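Local structure of uncharacterized protein (4R0G) at residues M73-L82 with F162-Y173; M1-L9 with L19-E29. The protein probably acts as a guanine-nucleotide exchange factor for the small GTPases Rab5, Rab21 and Rab22 through a Vps9-like helical domain. All blocks are in the same frame, centred on the assembly; numbering follows the deposited sequence.

Contact 1. Residues M73-L82 with F162-Y173; sequences MESRPLREGL and FDQIYSVTYLKY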
loop_
_atom_site.group_PDB
_atom_site.type_symbol
_atom_site.label_atom_id
_atom_site.label_comp_id
_atom_site.label_asym_id
_atom_site.label_seq_id
_atom_site.Cartn_x
_atom_site.Cartn_y
_atom_site.Cartn_z
ATOM N N MET A 73 9.179 -2.519 2.138
ATOM C CA MET A 73 9.264 -1.089 2.446
ATOM C C MET A 73 7.885 -0.515 2.795
ATOM O O MET A 73 6.839 -1.026 2.362
ATOM C CB MET A 73 9.928 -0.298 1.320
ATOM C CG MET A 73 11.033 -1.043 0.647
ATOM S SD MET A 73 12.469 -0.125 0.066
ATOM C CE MET A 73 11.903 1.571 0.067
ATOM N N GLU A 74 7.893 0.536 3.609
ATOM C CA GLU A 74 6.657 1.170 4.043
ATOM C C GLU A 74 5.976 1.897 2.894
ATOM O O GLU A 74 4.763 2.113 2.918
ATOM C CB GLU A 74 6.912 2.140 5.210
ATOM C CG GLU A 74 6.637 1.576 6.606
ATOM C CD GLU A 74 7.707 0.577 7.062
ATOM O OE1 GLU A 74 7.510 -0.048 8.134
ATOM O OE2 GLU A 74 8.747 0.416 6.360
ATOM N N SER A 75 6.754 2.273 1.879
ATOM C CA SER A 75 6.180 2.953 0.728
ATOM C C SER A 75 5.399 1.957 -0.130
ATOM O O SER A 75 4.717 2.359 -1.083
ATOM C CB SER A 75 7.266 3.630 -0.073
ATOM O OG SER A 75 8.323 4.038 0.777
ATOM N N ARG A 76 5.509 0.672 0.245
ATOM C CA ARG A 76 4.825 -0.479 -0.360
ATOM C C ARG A 76 4.729 -0.482 -1.887
ATOM O O ARG A 76 3.620 -0.559 -2.439
ATOM C CB ARG A 76 3.426 -0.703 0.235
ATOM C CG ARG A 76 3.388 -1.226 1.653
ATOM C CD ARG A 76 3.515 -2.738 1.808
ATOM N NE ARG A 76 4.030 -3.029 3.148
ATOM C CZ ARG A 76 4.570 -4.179 3.547
ATOM N NH1 ARG A 76 4.672 -5.219 2.703
ATOM N NH2 ARG A 76 5.013 -4.273 4.809
ATOM N N PRO A 77 5.884 -0.478 -2.577
ATOM C CA PRO A 77 5.848 -0.296 -4.035
ATOM C C PRO A 77 5.115 -1.442 -4.734
ATOM O O PRO A 77 4.666 -1.275 -5.862
ATOM C CB PRO A 77 7.332 -0.258 -4.419
ATOM C CG PRO A 77 7.992 -1.143 -3.342
ATOM C CD PRO A 77 7.229 -0.838 -2.084
ATOM N N LEU A 78 4.961 -2.593 -4.090
ATOM C CA LEU A 78 4.323 -3.695 -4.807
ATOM C C LEU A 78 3.023 -4.078 -4.148
ATOM O O LEU A 78 3.032 -4.761 -3.135
ATOM C CB LEU A 78 5.265 -4.911 -4.851
ATOM C CG LEU A 78 6.646 -4.726 -5.488
ATOM C CD1 LEU A 78 7.644 -5.671 -4.855
ATOM C CD2 LEU A 78 6.623 -4.928 -7.009
ATOM N N ARG A 79 1.902 -3.700 -4.751
ATOM C CA ARG A 79 0.596 -3.953 -4.154
ATOM C C ARG A 79 -0.135 -4.908 -5.059
ATOM O O ARG A 79 0.362 -5.206 -6.138
ATOM C CB ARG A 79 -0.198 -2.636 -4.028
ATOM C CG ARG A 79 0.574 -1.432 -3.418
ATOM C CD ARG A 79 -0.383 -0.308 -2.949
ATOM N NE ARG A 79 0.081 1.077 -3.171
ATOM C CZ ARG A 79 1.227 1.577 -2.720
ATOM N NH1 ARG A 79 2.030 0.808 -2.025
ATOM N NH2 ARG A 79 1.572 2.836 -2.961
ATOM N N GLU A 80 -1.322 -5.361 -4.651
ATOM C CA GLU A 80 -2.193 -6.175 -5.518
ATOM C C GLU A 80 -1.526 -7.343 -6.277
ATOM O O GLU A 80 -0.833 -8.185 -5.699
ATOM C CB GLU A 80 -2.941 -5.276 -6.512
ATOM C CG GLU A 80 -3.935 -4.304 -5.866
ATOM C CD GLU A 80 -5.174 -5.001 -5.302
ATOM O OE1 GLU A 80 -5.048 -5.793 -4.332
ATOM O OE2 GLU A 80 -6.282 -4.760 -5.840
ATOM N N GLY A 81 -1.753 -7.378 -7.587
ATOM C CA GLY A 81 -1.282 -8.460 -8.428
ATOM C C GLY A 81 0.216 -8.554 -8.471
ATOM O O GLY A 81 0.745 -9.658 -8.544
ATOM N N LEU A 82 0.898 -7.412 -8.439
ATOM C CA LEU A 82 2.365 -7.393 -8.378
ATOM C C LEU A 82 2.804 -8.065 -7.109
ATOM O O LEU A 82 3.809 -8.761 -7.073
ATOM C CB LEU A 82 2.908 -5.963 -8.422
ATOM C CG LEU A 82 2.897 -5.421 -9.850
ATOM C CD1 LEU A 82 3.027 -3.922 -9.885
ATOM C CD2 LEU A 82 4.052 -6.058 -10.604
ATOM N N PHE A 162 14.120 -0.027 -5.647
ATOM C CA PHE A 162 12.972 0.701 -5.195
ATOM C C PHE A 162 12.602 1.853 -6.123
ATOM O O PHE A 162 11.467 1.926 -6.637
ATOM C CB PHE A 162 13.235 1.257 -3.812
ATOM C CG PHE A 162 12.104 2.095 -3.293
ATOM C CD1 PHE A 162 10.821 1.565 -3.182
ATOM C CD2 PHE A 162 12.307 3.422 -2.928
ATOM C CE1 PHE A 162 9.760 2.352 -2.700
ATOM C CE2 PHE A 162 11.243 4.210 -2.445
ATOM C CZ PHE A 162 9.983 3.673 -2.334
ATOM N N ASP A 163 13.555 2.754 -6.331
ATOM C CA ASP A 163 13.264 3.955 -7.095
ATOM C C ASP A 163 12.790 3.588 -8.485
ATOM O O ASP A 163 11.911 4.270 -9.034
ATOM C CB ASP A 163 14.458 4.925 -7.126
ATOM C CG ASP A 163 14.723 5.581 -5.750
ATOM O OD1 ASP A 163 13.775 6.093 -5.096
ATOM O OD2 ASP A 163 15.897 5.579 -5.315
ATOM N N GLN A 164 13.332 2.493 -9.027
ATOM C CA GLN A 164 12.991 2.106 -10.398
ATOM C C GLN A 164 11.757 1.202 -10.548
ATOM O O GLN A 164 11.170 1.117 -11.627
ATOM C CB GLN A 164 14.225 1.563 -11.166
ATOM C CG GLN A 164 14.889 0.364 -10.540
ATOM C CD GLN A 164 16.267 0.059 -11.128
ATOM O OE1 GLN A 164 16.397 -0.593 -12.179
ATOM N NE2 GLN A 164 17.308 0.533 -10.443
ATOM N N ILE A 165 11.352 0.545 -9.469
ATOM C CA ILE A 165 10.056 -0.126 -9.434
ATOM C C ILE A 165 8.950 0.895 -9.168
ATOM O O ILE A 165 7.927 0.924 -9.864
ATOM C CB ILE A 165 10.006 -1.175 -8.317
ATOM C CG1 ILE A 165 10.845 -2.384 -8.687
ATOM C CG2 ILE A 165 8.581 -1.622 -8.034
ATOM C CD1 ILE A 165 10.906 -3.401 -7.571
ATOM N N TYR A 166 9.158 1.736 -8.161
ATOM C CA TYR A 166 8.111 2.647 -7.720
ATOM C C TYR A 166 7.880 3.665 -8.806
ATOM O O TYR A 166 6.771 4.150 -8.993
ATOM C CB TYR A 166 8.513 3.357 -6.426
ATOM C CG TYR A 166 7.351 3.768 -5.545
ATOM C CD1 TYR A 166 6.052 3.443 -5.879
ATOM C CD2 TYR A 166 7.562 4.470 -4.378
ATOM C CE1 TYR A 166 4.982 3.802 -5.084
ATOM C CE2 TYR A 166 6.493 4.848 -3.566
ATOM C CZ TYR A 166 5.200 4.508 -3.928
ATOM O OH TYR A 166 4.135 4.873 -3.111
ATOM N N SER A 167 8.943 3.967 -9.527
ATOM C CA SER A 167 8.871 4.864 -10.656
ATOM C C SER A 167 7.684 4.515 -11.547
ATOM O O SER A 167 6.900 5.399 -11.933
ATOM C CB SER A 167 10.153 4.731 -11.479
ATOM O OG SER A 167 10.163 5.684 -12.523
ATOM N N VAL A 168 7.563 3.229 -11.879
ATOM C CA VAL A 168 6.468 2.772 -12.717
ATOM C C VAL A 168 5.232 2.554 -11.891
ATOM O O VAL A 168 4.111 2.876 -12.266
ATOM C CB VAL A 168 6.764 1.414 -13.316
ATOM C CG1 VAL A 168 5.597 0.970 -14.165
ATOM C CG2 VAL A 168 8.042 1.468 -14.122
ATOM N N THR A 169 5.452 1.970 -10.740
ATOM C CA THR A 169 4.358 1.384 -10.015
ATOM C C THR A 169 3.460 2.458 -9.403
ATOM O O THR A 169 2.245 2.313 -9.357
ATOM C CB THR A 169 4.925 0.371 -9.014
ATOM O OG1 THR A 169 4.110 -0.797 -9.026
ATOM C CG2 THR A 169 5.012 0.950 -7.640
ATOM N N TYR A 170 4.059 3.564 -8.976
ATOM C CA TYR A 170 3.306 4.666 -8.388
ATOM C C TYR A 170 2.268 5.196 -9.373
ATOM O O TYR A 170 1.130 5.432 -8.999
ATOM C CB TYR A 170 4.265 5.775 -7.945
ATOM C CG TYR A 170 3.564 6.963 -7.353
ATOM C CD1 TYR A 170 2.998 6.898 -6.082
ATOM C CD2 TYR A 170 3.471 8.158 -8.056
ATOM C CE1 TYR A 170 2.351 7.995 -5.532
ATOM C CE2 TYR A 170 2.828 9.258 -7.518
ATOM C CZ TYR A 170 2.270 9.173 -6.258
ATOM O OH TYR A 170 1.632 10.282 -5.732
ATOM N N LEU A 171 2.689 5.371 -10.630
ATOM C CA LEU A 171 1.789 5.678 -11.746
ATOM C C LEU A 171 0.668 4.690 -11.886
ATOM O O LEU A 171 -0.453 5.087 -12.162
ATOM C CB LEU A 171 2.523 5.704 -13.076
ATOM C CG LEU A 171 3.179 7.012 -13.497
ATOM C CD1 LEU A 171 3.560 6.922 -14.937
ATOM C CD2 LEU A 171 2.241 8.209 -13.258
ATOM N N LYS A 172 0.974 3.407 -11.695
ATOM C CA LYS A 172 -0.004 2.342 -11.899
ATOM C C LYS A 172 -1.184 2.516 -10.952
ATOM O O LYS A 172 -2.342 2.580 -11.396
ATOM C CB LYS A 172 0.645 0.956 -11.762
ATOM C CG LYS A 172 -0.311 -0.256 -11.745
ATOM C CD LYS A 172 0.469 -1.596 -11.907
ATOM C CE LYS A 172 -0.421 -2.836 -12.229
ATOM N NZ LYS A 172 -1.116 -3.440 -11.037
ATOM N N TYR A 173 -0.894 2.660 -9.660
ATOM C CA TYR A 173 -1.948 2.749 -8.646
ATOM C C TYR A 173 -2.729 4.051 -8.731
ATOM O O TYR A 173 -3.941 4.074 -8.524
ATOM C CB TYR A 173 -1.358 2.593 -7.246
ATOM C CG TYR A 173 -0.484 1.382 -7.098
ATOM C CD1 TYR A 173 -0.954 0.121 -7.425
ATOM C CD2 TYR A 173 0.818 1.504 -6.659
ATOM C CE1 TYR A 173 -0.146 -1.004 -7.304
ATOM C CE2 TYR A 173 1.634 0.402 -6.532
ATOM C CZ TYR A 173 1.156 -0.850 -6.860
ATOM O OH TYR A 173 1.987 -1.943 -6.738
#
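Tyr173, Phe162 and Pro77 bury the most surface where residues 73-82, the link leading into helix 80-101, lie along helix 155-183. The Tyr173 hydroxyl works in both directions. It takes the backbone N-H of Arg79, with Arg79 N 2.7 Å from Tyr173 OH, and gives its own proton to Pro77 O, a carbonyl less certainly placed that also receives a weak bond from Thr169 OG1. Arg79 covers one face of the same ring. Its CG makes a CH-pi contact, and bending of the chain at chi3 (-142°) lays the guanidinium flat on the phenol, centres 4.5 Å apart and planes at 26°. The guanidinium then reaches on to Tyr166, about two turns earlier in the helix, where Arg79 NH2 donates in its own plane to Tyr166 OH at 3.3 Å; the two groups stand almost perpendicular.

At the other end, Met73 sets its methyl over the centre of the Phe162 ring, with CE 3.3 Å from the centroid, and SD lies obliquely, a Met-aromatic contact. Pro77 CG comes to the edge of that ring, 3.9 Å from Phe162 CD1, while Pro77 CB touches Ile165 CG2 and Tyr166 CD1. Ser75 CB packs against Phe162 CZ, but its hydroxyl bonds to Asp177 of the second subunit, and Arg79 NE makes a weak hydrogen bond to Glu74 O of the second subunit, so the same linker also serves the dimer interface. Aromatic residues of helix 155-183 thus pack against the non-helical connection between helices 58-71 and 80-101, which lies in the Vps9-like domain range of this all-helical chain.

Contact 2. Residues M1-L9 with L19-E29; sequences MLSSTKEYL and LFLQWPKFIAE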
loop_
_atom_site.group_PDB
_atom_site.type_symbol
_atom_site.label_atom_id
_atom_site.label_comp_id
_atom_site.label_asym_id
_atom_site.label_seq_id
_atom_site.Cartn_x
_atom_site.Cartn_y
_atom_site.Cartn_z
ATOM N N MET A 1 4.940 -10.280 -24.032
ATOM C CA MET A 1 5.672 -11.000 -22.994
ATOM C C MET A 1 6.879 -11.735 -23.530
ATOM O O MET A 1 7.116 -11.773 -24.739
ATOM C CB MET A 1 4.779 -12.021 -22.317
ATOM C CG MET A 1 3.775 -11.431 -21.365
ATOM S SD MET A 1 2.985 -12.806 -20.525
ATOM C CE MET A 1 2.916 -14.021 -21.867
ATOM N N LEU A 2 7.633 -12.336 -22.614
ATOM C CA LEU A 2 8.832 -13.041 -22.996
ATOM C C LEU A 2 8.433 -14.484 -23.362
ATOM O O LEU A 2 7.295 -14.887 -23.120
ATOM C CB LEU A 2 9.818 -12.982 -21.827
ATOM C CG LEU A 2 10.701 -11.740 -21.636
ATOM C CD1 LEU A 2 10.029 -10.465 -22.088
ATOM C CD2 LEU A 2 11.183 -11.611 -20.184
ATOM N N SER A 3 9.340 -15.251 -23.961
ATOM C CA SER A 3 9.012 -16.626 -24.377
ATOM C C SER A 3 9.605 -17.781 -23.527
ATOM O O SER A 3 9.345 -18.962 -23.794
ATOM C CB SER A 3 9.335 -16.817 -25.861
ATOM O OG SER A 3 10.688 -16.474 -26.120
ATOM N N SER A 4 10.420 -17.437 -22.534
ATOM C CA SER A 4 11.218 -18.421 -21.810
ATOM C C SER A 4 11.364 -18.080 -20.345
ATOM O O SER A 4 11.661 -16.933 -19.983
ATOM C CB SER A 4 12.626 -18.474 -22.374
ATOM O OG SER A 4 12.671 -17.785 -23.597
ATOM N N THR A 5 11.202 -19.093 -19.508
ATOM C CA THR A 5 11.610 -18.994 -18.126
ATOM C C THR A 5 13.046 -18.512 -18.024
ATOM O O THR A 5 13.366 -17.700 -17.126
ATOM C CB THR A 5 11.473 -20.330 -17.464
ATOM O OG1 THR A 5 10.084 -20.638 -17.409
ATOM C CG2 THR A 5 12.049 -20.305 -16.072
ATOM N N LYS A 6 13.895 -18.995 -18.946
ATOM C CA LYS A 6 15.290 -18.548 -18.980
ATOM C C LYS A 6 15.292 -17.035 -19.148
ATOM O O LYS A 6 16.061 -16.327 -18.488
ATOM C CB LYS A 6 16.098 -19.236 -20.087
ATOM N N GLU A 7 14.409 -16.553 -20.022
ATOM C CA GLU A 7 14.310 -15.132 -20.279
ATOM C C GLU A 7 13.925 -14.412 -18.990
ATOM O O GLU A 7 14.617 -13.468 -18.566
ATOM C CB GLU A 7 13.306 -14.853 -21.399
ATOM C CG GLU A 7 13.941 -14.646 -22.747
ATOM C CD GLU A 7 12.917 -14.377 -23.838
ATOM O OE1 GLU A 7 11.853 -15.049 -23.842
ATOM O OE2 GLU A 7 13.169 -13.486 -24.686
ATOM N N TYR A 8 12.843 -14.874 -18.352
ATOM C CA TYR A 8 12.401 -14.276 -17.093
ATOM C C TYR A 8 13.454 -14.338 -15.993
ATOM O O TYR A 8 13.815 -13.307 -15.417
ATOM C CB TYR A 8 11.055 -14.825 -16.642
ATOM C CG TYR A 8 9.909 -14.262 -17.455
ATOM C CD1 TYR A 8 9.564 -12.936 -17.358
ATOM C CD2 TYR A 8 9.178 -15.064 -18.323
ATOM C CE1 TYR A 8 8.528 -12.411 -18.110
ATOM C CE2 TYR A 8 8.139 -14.556 -19.073
ATOM C CZ TYR A 8 7.821 -13.224 -18.967
ATOM O OH TYR A 8 6.785 -12.682 -19.707
ATOM N N LEU A 9 13.985 -15.526 -15.724
ATOM C CA LEU A 9 15.072 -15.636 -14.748
ATOM C C LEU A 9 16.292 -14.776 -15.099
ATOM O O LEU A 9 17.001 -14.301 -14.210
ATOM C CB LEU A 9 15.468 -17.084 -14.544
ATOM C CG LEU A 9 14.311 -17.915 -14.011
ATOM C CD1 LEU A 9 14.700 -19.373 -13.970
ATOM C CD2 LEU A 9 13.896 -17.419 -12.621
ATOM N N LEU A 19 9.576 -6.719 -14.657
ATOM C CA LEU A 19 9.525 -7.710 -15.714
ATOM C C LEU A 19 9.605 -9.125 -15.137
ATOM O O LEU A 19 8.833 -9.996 -15.522
ATOM C CB LEU A 19 10.622 -7.447 -16.759
ATOM C CG LEU A 19 10.716 -8.516 -17.845
ATOM C CD1 LEU A 19 9.355 -8.632 -18.565
ATOM C CD2 LEU A 19 11.903 -8.243 -18.804
ATOM N N PHE A 20 10.524 -9.353 -14.208
ATOM C CA PHE A 20 10.654 -10.694 -13.641
ATOM C C PHE A 20 9.348 -11.201 -13.041
ATOM O O PHE A 20 8.999 -12.366 -13.215
ATOM C CB PHE A 20 11.746 -10.741 -12.609
ATOM C CG PHE A 20 11.607 -11.885 -11.641
ATOM C CD1 PHE A 20 11.868 -13.189 -12.048
ATOM C CD2 PHE A 20 11.247 -11.666 -10.311
ATOM C CE1 PHE A 20 11.749 -14.257 -11.176
ATOM C CE2 PHE A 20 11.144 -12.743 -9.431
ATOM C CZ PHE A 20 11.406 -14.043 -9.880
ATOM N N LEU A 21 8.621 -10.292 -12.377
ATOM C CA LEU A 21 7.302 -10.541 -11.753
ATOM C C LEU A 21 6.172 -10.871 -12.731
ATOM O O LEU A 21 5.042 -11.116 -12.319
ATOM C CB LEU A 21 6.884 -9.356 -10.875
ATOM C CG LEU A 21 7.719 -9.114 -9.603
ATOM C CD1 LEU A 21 7.172 -7.977 -8.804
ATOM C CD2 LEU A 21 7.763 -10.351 -8.752
ATOM N N GLN A 22 6.475 -10.824 -14.026
ATOM C CA GLN A 22 5.503 -11.088 -15.086
ATOM C C GLN A 22 5.517 -12.573 -15.431
ATOM O O GLN A 22 4.712 -13.088 -16.224
ATOM C CB GLN A 22 5.905 -10.281 -16.311
ATOM C CG GLN A 22 4.819 -9.563 -17.039
ATOM C CD GLN A 22 5.398 -8.519 -17.981
ATOM O OE1 GLN A 22 5.343 -7.325 -17.694
ATOM N NE2 GLN A 22 5.979 -8.971 -19.107
ATOM N N TRP A 23 6.481 -13.235 -14.816
ATOM C CA TRP A 23 6.745 -14.647 -14.999
ATOM C C TRP A 23 5.529 -15.528 -14.749
ATOM O O TRP A 23 5.179 -16.360 -15.597
ATOM C CB TRP A 23 7.858 -15.052 -14.034
ATOM C CG TRP A 23 8.430 -16.392 -14.220
ATOM C CD1 TRP A 23 8.448 -17.133 -15.368
ATOM C CD2 TRP A 23 9.130 -17.154 -13.234
ATOM N NE1 TRP A 23 9.103 -18.317 -15.152
ATOM C CE2 TRP A 23 9.539 -18.361 -13.855
ATOM C CE3 TRP A 23 9.449 -16.936 -11.884
ATOM C CZ2 TRP A 23 10.248 -19.367 -13.168
ATOM C CZ3 TRP A 23 10.157 -17.930 -11.198
ATOM C CH2 TRP A 23 10.554 -19.140 -11.852
ATOM N N PRO A 24 4.888 -15.378 -13.571
ATOM C CA PRO A 24 3.828 -16.355 -13.353
ATOM C C PRO A 24 2.631 -16.185 -14.320
ATOM O O PRO A 24 1.849 -17.124 -14.516
ATOM C CB PRO A 24 3.477 -16.170 -11.865
ATOM C CG PRO A 24 3.957 -14.858 -11.493
ATOM C CD PRO A 24 5.032 -14.453 -12.425
ATOM N N LYS A 25 2.521 -15.023 -14.957
ATOM C CA LYS A 25 1.495 -14.823 -15.979
ATOM C C LYS A 25 1.867 -15.570 -17.272
ATOM O O LYS A 25 1.001 -16.084 -17.980
ATOM C CB LYS A 25 1.272 -13.317 -16.225
ATOM C CG LYS A 25 0.137 -13.007 -17.170
ATOM C CD LYS A 25 0.281 -11.633 -17.823
ATOM C CE LYS A 25 -0.828 -11.429 -18.880
ATOM N NZ LYS A 25 -1.076 -9.990 -19.232
ATOM N N PHE A 26 3.161 -15.634 -17.570
ATOM C CA PHE A 26 3.656 -16.394 -18.719
ATOM C C PHE A 26 3.494 -17.897 -18.494
ATOM O O PHE A 26 3.000 -18.637 -19.352
ATOM C CB PHE A 26 5.130 -16.016 -19.001
ATOM C CG PHE A 26 5.932 -17.081 -19.713
ATOM C CD1 PHE A 26 5.854 -17.226 -21.095
ATOM C CD2 PHE A 26 6.790 -17.916 -18.998
ATOM C CE1 PHE A 26 6.597 -18.199 -21.745
ATOM C CE2 PHE A 26 7.543 -18.893 -19.646
ATOM C CZ PHE A 26 7.447 -19.031 -21.021
ATOM N N ILE A 27 3.904 -18.335 -17.313
ATOM C CA ILE A 27 3.759 -19.727 -16.936
ATOM C C ILE A 27 2.294 -20.136 -17.040
ATOM O O ILE A 27 1.991 -21.264 -17.365
ATOM C CB ILE A 27 4.344 -19.965 -15.537
ATOM C CG1 ILE A 27 5.863 -19.844 -15.612
ATOM C CG2 ILE A 27 3.972 -21.327 -14.988
ATOM C CD1 ILE A 27 6.575 -20.078 -14.288
ATOM N N ALA A 28 1.374 -19.214 -16.822
ATOM C CA ALA A 28 -0.029 -19.592 -16.853
ATOM C C ALA A 28 -0.507 -19.780 -18.287
ATOM O O ALA A 28 -1.430 -20.551 -18.536
ATOM C CB ALA A 28 -0.874 -18.572 -16.126
ATOM N N GLU A 29 0.109 -19.062 -19.224
ATOM C CA GLU A 29 -0.224 -19.229 -20.641
ATOM C C GLU A 29 0.495 -20.383 -21.325
ATOM O O GLU A 29 -0.110 -21.136 -22.094
ATOM C CB GLU A 29 -0.017 -17.932 -21.416
ATOM C CG GLU A 29 -1.088 -16.920 -21.109
ATOM C CD GLU A 29 -1.175 -15.838 -22.157
ATOM O OE1 GLU A 29 -0.122 -15.217 -22.442
ATOM O OE2 GLU A 29 -2.293 -15.619 -22.688
#
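Aromatic packing dominates where Tyr8 of helix 5-14 meets Trp23 and Phe26 of helix 23-30, the axes of segments 5-9 and 23-29 running antiparallel at 175° and 10.4 Å apart. The Tyr8 ring sits over the backbone of Trp23, with Trp23 CA centred beneath one face at 4.0 Å from the ring centroid and Leu2 CD2 over the opposite face. Tyr8 CE2 lies beside Phe26 CB, 3.3 Å away. The ring meets those of Trp23 and Phe26 obliquely, completing a three-membered aromatic cluster, and Trp51 from helix 40-53 meets the indole edge-to-face.

Aliphatic groups close its margins. Leu9 CD2 covers one face of the Trp23 indole, with Leu9 CD2 3.8 Å from Trp23 CH2, and Ile27 CD1 lies on the other. Leu2 and Leu19 approach tip to tip, their CD2 atoms 3.7 Å apart. Met1, bent at chi3 (-36°), brings CE to the edge of the Phe26 ring and close to Phe26 CA.

Hydrogen bonding across the contact is slight: Trp23 NE1 points in the plane of the indole at Thr5 OG1, 3.4 Å away, a weak bond to an oxygen whose position is less certain. Stronger bonds shape the N-terminal segment itself. Leu2 N donates to Tyr8 OH at 3.0 Å, which ties down the outer end of the ring, and Glu7 OE1 gathers Ser3 N, Ser3 OG and Ser4 OG, tying residues 3-4 to the first turn of the helix. The chemistry thus implies adhesion by apolar and aromatic surface, with polar bonds serving mainly to fix the shape of the N-terminal segment.

How the contacts relate
From the N terminus, contact 2 closes first: the chain runs through helix 5-14, turns through helix 17-20 and brings helix 23-30 back antiparallel, a short local hairpin. Contact 1 opens only after helices 40-53 and 58-71, and closes a much longer, largely helical loop when helix 155-183 returns to residues 73-82. The two therefore stand in series, neither nested nor crossed, with centres about 19 Å apart. They nevertheless touch, since Leu21 CD1, in segment 19-29 but on a side chain that points away from residues 1-9, packs 3.6 Å from Leu78 CD2, so the N-terminal hairpin borders the linker that helix 155-183 covers.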